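Local structure of beta-N-acetylglucosaminidase Nag2 (Vibrio harveyi, 6EZS) at residues 529-534 / 598-603. The protein probably hydrolyses terminal non-reducing N-acetyl-D-hexosamine residues from N-acetyl-beta-D-hexosaminides, as a glycoside hydrolase of family 20. Sequence-based numbering, arbitrary orientation.
Sequences TYLDMT and PRLTAM. With NAG (2-acetamido-2-deoxy-beta-D-glucopyranose), chain C.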
ATOM      1  N   THR A 529       7.884   5.833  -5.574  1.00 21.69           N
ATOM      2  CA  THR A 529       6.492   5.835  -5.076  1.00 21.24           C
ATOM      3  C   THR A 529       6.164   4.798  -3.989  1.00 21.10           C
ATOM      4  O   THR A 529       5.025   4.751  -3.518  1.00 21.27           O
ATOM      5  CB  THR A 529       5.495   5.661  -6.237  1.00 21.27           C
ATOM      6  OG1 THR A 529       5.708   4.393  -6.863  1.00 21.44           O
ATOM      7  CG2 THR A 529       5.651   6.771  -7.267  1.00 21.38           C
ATOM      8  N   TYR A 530       7.148   4.002  -3.569  1.00 20.65           N
ATOM      9  CA  TYR A 530       6.930   2.987  -2.527  1.00 20.33           C
ATOM     10  C   TYR A 530       7.151   3.574  -1.142  1.00 20.15           C
ATOM     11  O   TYR A 530       8.279   3.740  -0.692  1.00 20.16           O
ATOM     12  CB  TYR A 530       7.847   1.783  -2.737  1.00 20.28           C
ATOM     13  CG  TYR A 530       7.399   0.763  -3.775  1.00 20.26           C
ATOM     14  CD1 TYR A 530       6.525   1.090  -4.800  1.00 20.37           C
ATOM     15  CD2 TYR A 530       7.891  -0.533  -3.735  1.00 20.48           C
ATOM     16  CE1 TYR A 530       6.151   0.158  -5.736  1.00 20.56           C
ATOM     17  CE2 TYR A 530       7.545  -1.458  -4.675  1.00 20.49           C
ATOM     18  CZ  TYR A 530       6.671  -1.110  -5.675  1.00 20.95           C
ATOM     19  OH  TYR A 530       6.307  -2.053  -6.605  1.00 21.72           O
ATOM     20  N   LEU A 531       6.042   3.855  -0.471  1.00 20.27           N
ATOM     21  CA  LEU A 531       6.036   4.445   0.853  1.00 20.20           C
ATOM     22  C   LEU A 531       6.460   3.489   1.969  1.00 20.11           C
ATOM     23  O   LEU A 531       6.658   3.952   3.095  1.00 19.99           O
ATOM     24  CB  LEU A 531       4.653   5.012   1.146  1.00 20.32           C
ATOM     25  CG  LEU A 531       4.224   6.101   0.157  1.00 20.65           C
ATOM     26  CD1 LEU A 531       2.880   6.700   0.523  1.00 20.83           C
ATOM     27  CD2 LEU A 531       5.253   7.227   0.078  1.00 21.04           C
ATOM     28  N   ASP A 532       6.620   2.195   1.661  1.00 19.47           N
ATOM     29  CA  ASP A 532       7.221   1.246   2.614  1.00 20.03           C
ATOM     30  C   ASP A 532       8.717   1.437   2.782  1.00 19.94           C
ATOM     31  O   ASP A 532       9.308   0.934   3.750  1.00 19.22           O
ATOM     32  CB  ASP A 532       6.880  -0.242   2.317  1.00 20.57           C
ATOM     33  CG  ASP A 532       7.284  -0.703   0.918  1.00 20.98           C
ATOM     34  OD1 ASP A 532       7.057   0.042  -0.060  1.00 21.81           O
ATOM     35  OD2 ASP A 532       7.788  -1.839   0.790  1.00 21.28           O
ATOM     36  N   MET A 533       9.323   2.184   1.863  1.00 20.29           N
ATOM     37  CA  MET A 533      10.728   2.480   1.953  1.00 20.99           C
ATOM     38  C   MET A 533      11.045   3.474   3.074  1.00 20.90           C
ATOM     39  O   MET A 533      10.285   4.417   3.309  1.00 21.17           O
ATOM     40  CB  MET A 533      11.237   3.044   0.636  1.00 21.83           C
ATOM     41  CG  MET A 533      11.111   2.100  -0.535  1.00 22.13           C
ATOM     42  SD  MET A 533      12.138   0.639  -0.315  1.00 22.77           S
ATOM     43  CE  MET A 533      10.859  -0.556  -0.712  1.00 23.39           C
ATOM     44  N   THR A 534      12.185   3.263   3.730  1.00 20.54           N
ATOM     45  CA  THR A 534      12.662   4.134   4.795  1.00 20.85           C
ATOM     46  C   THR A 534      12.731   5.586   4.343  1.00 21.55           C
ATOM     47  O   THR A 534      12.921   5.876   3.164  1.00 20.95           O
ATOM     48  CB  THR A 534      14.065   3.714   5.319  1.00 21.13           C
ATOM     49  OG1 THR A 534      15.035   3.668   4.249  1.00 20.38           O
ATOM     50  CG2 THR A 534      14.005   2.357   6.032  1.00 20.94           C
ATOM     51  N   PRO A 598       5.008  12.695   5.674  1.00 24.09           N
ATOM     52  CA  PRO A 598       4.469  13.628   4.660  1.00 23.89           C
ATOM     53  C   PRO A 598       4.665  13.268   3.179  1.00 23.58           C
ATOM     54  O   PRO A 598       4.327  14.087   2.320  1.00 23.55           O
ATOM     55  CB  PRO A 598       5.289  14.891   4.931  1.00 23.88           C
ATOM     56  CG  PRO A 598       6.629  14.334   5.299  1.00 23.82           C
ATOM     57  CD  PRO A 598       6.370  13.069   6.078  1.00 23.61           C
ATOM     58  N   ARG A 599       5.214  12.100   2.861  1.00 23.14           N
ATOM     59  CA  ARG A 599       5.571  11.829   1.469  1.00 23.60           C
ATOM     60  C   ARG A 599       4.382  11.817   0.510  1.00 24.22           C
ATOM     61  O   ARG A 599       4.526  12.236  -0.635  1.00 24.32           O
ATOM     62  CB  ARG A 599       6.395  10.553   1.337  1.00 23.35           C
ATOM     63  CG  ARG A 599       7.805  10.721   1.898  1.00 23.20           C
ATOM     64  CD  ARG A 599       8.586   9.432   1.826  1.00 22.85           C
ATOM     65  NE  ARG A 599       7.974   8.397   2.644  1.00 22.61           N
ATOM     66  CZ  ARG A 599       8.488   7.198   2.843  1.00 22.94           C
ATOM     67  NH1 ARG A 599       9.652   6.862   2.306  1.00 23.29           N
ATOM     68  NH2 ARG A 599       7.839   6.327   3.607  1.00 23.62           N
ATOM     69  N   LEU A 600       3.215  11.394   0.986  1.00 24.71           N
ATOM     70  CA  LEU A 600       2.019  11.354   0.151  1.00 26.65           C
ATOM     71  C   LEU A 600       1.682  12.716  -0.446  1.00 27.07           C
ATOM     72  O   LEU A 600       1.164  12.788  -1.557  1.00 27.39           O
ATOM     73  CB  LEU A 600       0.805  10.833   0.929  1.00 27.86           C
ATOM     74  CG  LEU A 600      -0.472  10.603   0.100  1.00 28.56           C
ATOM     75  CD1 LEU A 600      -0.460   9.203  -0.485  1.00 29.03           C
ATOM     76  CD2 LEU A 600      -1.726  10.808   0.922  1.00 29.29           C
ATOM     77  N   THR A 601       1.978  13.783   0.285  1.00 27.11           N
ATOM     78  CA  THR A 601       1.714  15.138  -0.199  1.00 27.67           C
ATOM     79  C   THR A 601       2.587  15.474  -1.420  1.00 28.24           C
ATOM     80  O   THR A 601       2.136  16.132  -2.352  1.00 28.39           O
ATOM     81  CB  THR A 601       1.914  16.205   0.905  1.00 27.37           C
ATOM     82  OG1 THR A 601       3.292  16.303   1.257  1.00 27.20           O
ATOM     83  CG2 THR A 601       1.095  15.877   2.147  1.00 27.42           C
ATOM     84  N   ALA A 602       3.827  14.993  -1.411  1.00 29.02           N
ATOM     85  CA  ALA A 602       4.735  15.135  -2.546  1.00 28.97           C
ATOM     86  C   ALA A 602       4.265  14.320  -3.749  1.00 28.58           C
ATOM     87  O   ALA A 602       4.321  14.779  -4.880  1.00 28.94           O
ATOM     88  CB  ALA A 602       6.146  14.726  -2.139  1.00 28.98           C
ATOM     89  N   MET A 603       3.778  13.117  -3.494  1.00 29.71           N
ATOM     90  CA  MET A 603       3.229  12.247  -4.551  1.00 29.78           C
ATOM     91  C   MET A 603       1.977  12.879  -5.171  1.00 29.25           C
ATOM     92  O   MET A 603       1.799  12.866  -6.389  1.00 28.84           O
ATOM     93  CB  MET A 603       2.876  10.873  -3.989  1.00 31.21           C
ATOM     94  CG  MET A 603       3.999  10.154  -3.236  1.00 32.77           C
ATOM     95  SD  MET A 603       5.191   9.348  -4.314  1.00 35.80           S
ATOM     96  CE  MET A 603       6.304  10.667  -4.820  1.00 34.60           C
TER
HETATM   97  C1  NAG C 701       6.767  -4.858  -4.517  1.00 27.87           C
HETATM   98  C2  NAG C 701       5.930  -6.162  -4.554  1.00 28.60           C
HETATM   99  C3  NAG C 701       5.230  -6.498  -3.236  1.00 28.28           C
HETATM  100  C4  NAG C 701       6.129  -6.297  -2.035  1.00 27.81           C
HETATM  101  C5  NAG C 701       6.947  -5.023  -2.193  1.00 27.62           C
HETATM  102  C6  NAG C 701       7.959  -4.827  -1.065  1.00 27.35           C
HETATM  103  C7  NAG C 701       4.645  -6.796  -6.603  1.00 30.29           C
HETATM  104  C8  NAG C 701       3.464  -6.371  -7.426  1.00 30.37           C
HETATM  105  N2  NAG C 701       4.870  -5.982  -5.576  1.00 28.97           N
HETATM  106  O1  NAG C 701       7.535  -4.670  -5.697  1.00 28.90           O
HETATM  107  O3  NAG C 701       4.801  -7.856  -3.247  1.00 29.08           O
HETATM  108  O4  NAG C 701       5.272  -6.237  -0.896  1.00 27.21           O
HETATM  109  O5  NAG C 701       7.632  -5.122  -3.433  1.00 26.95           O
HETATM  110  O6  NAG C 701       8.396  -3.465  -1.088  1.00 26.73           O
HETATM  111  O7  NAG C 701       5.303  -7.797  -6.861  1.00 30.84           O
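Arg-599, on the segment of helix 599-608, reaches to the carbonyl oxygens of a type I beta turn, Tyr-530 to Met-533, in the loop that follows helix 526-529 of the family 20 TIM-barrel catalytic domain. Arg-599 NH1 donates to Met-533 O at 2.7 Å; the acceptor lies almost in the guanidinium plane, while the donor stands well above the carbonyl plane. Arg-599 NH2 adds a weak, more bent bond to the same oxygen and lies 2.7 Å from Leu-531 O. The arginine side chain is extended at chi2 and bends at chi3 (-63°), which turns the guanidinium so that one face lies against Leu-531 CA. Leu-531 runs past this arginine in the opposite direction, resting CD2 on Arg-599 CB at 3.7 Å, and its other methyl meets Leu-600 CD1. Further along the helix, Met-603, bent at chi2 and chi3, brings SD to 3.8 Å from Thr-529 CA and close to its CG2, the two side chains crossing at about a right angle.

Beyond the turn, Leu-550 O also accepts from Arg-599 NH1 and Met-595 O from Arg-599 NH2, fixing the rotation of the buried guanidinium. In the second shell, strand 574-581 backs the apolar part, with Thr-579 touching Leu-531, Leu-600 and Met-603. The turn itself is closed by Met-533 N bonding to Tyr-530 O.

On its side away from the helix, the turn presents Tyr-530 and Asp-532 to the bound N-acetylglucosamine, whose site is completed by Arg-274, Trp-546 and Glu-584. Tyr-530 OH hydrogen-bonds NAG O1, which sits at the ring edge, and NAG O6 donates to Asp-532 OD2 at 2.6 Å.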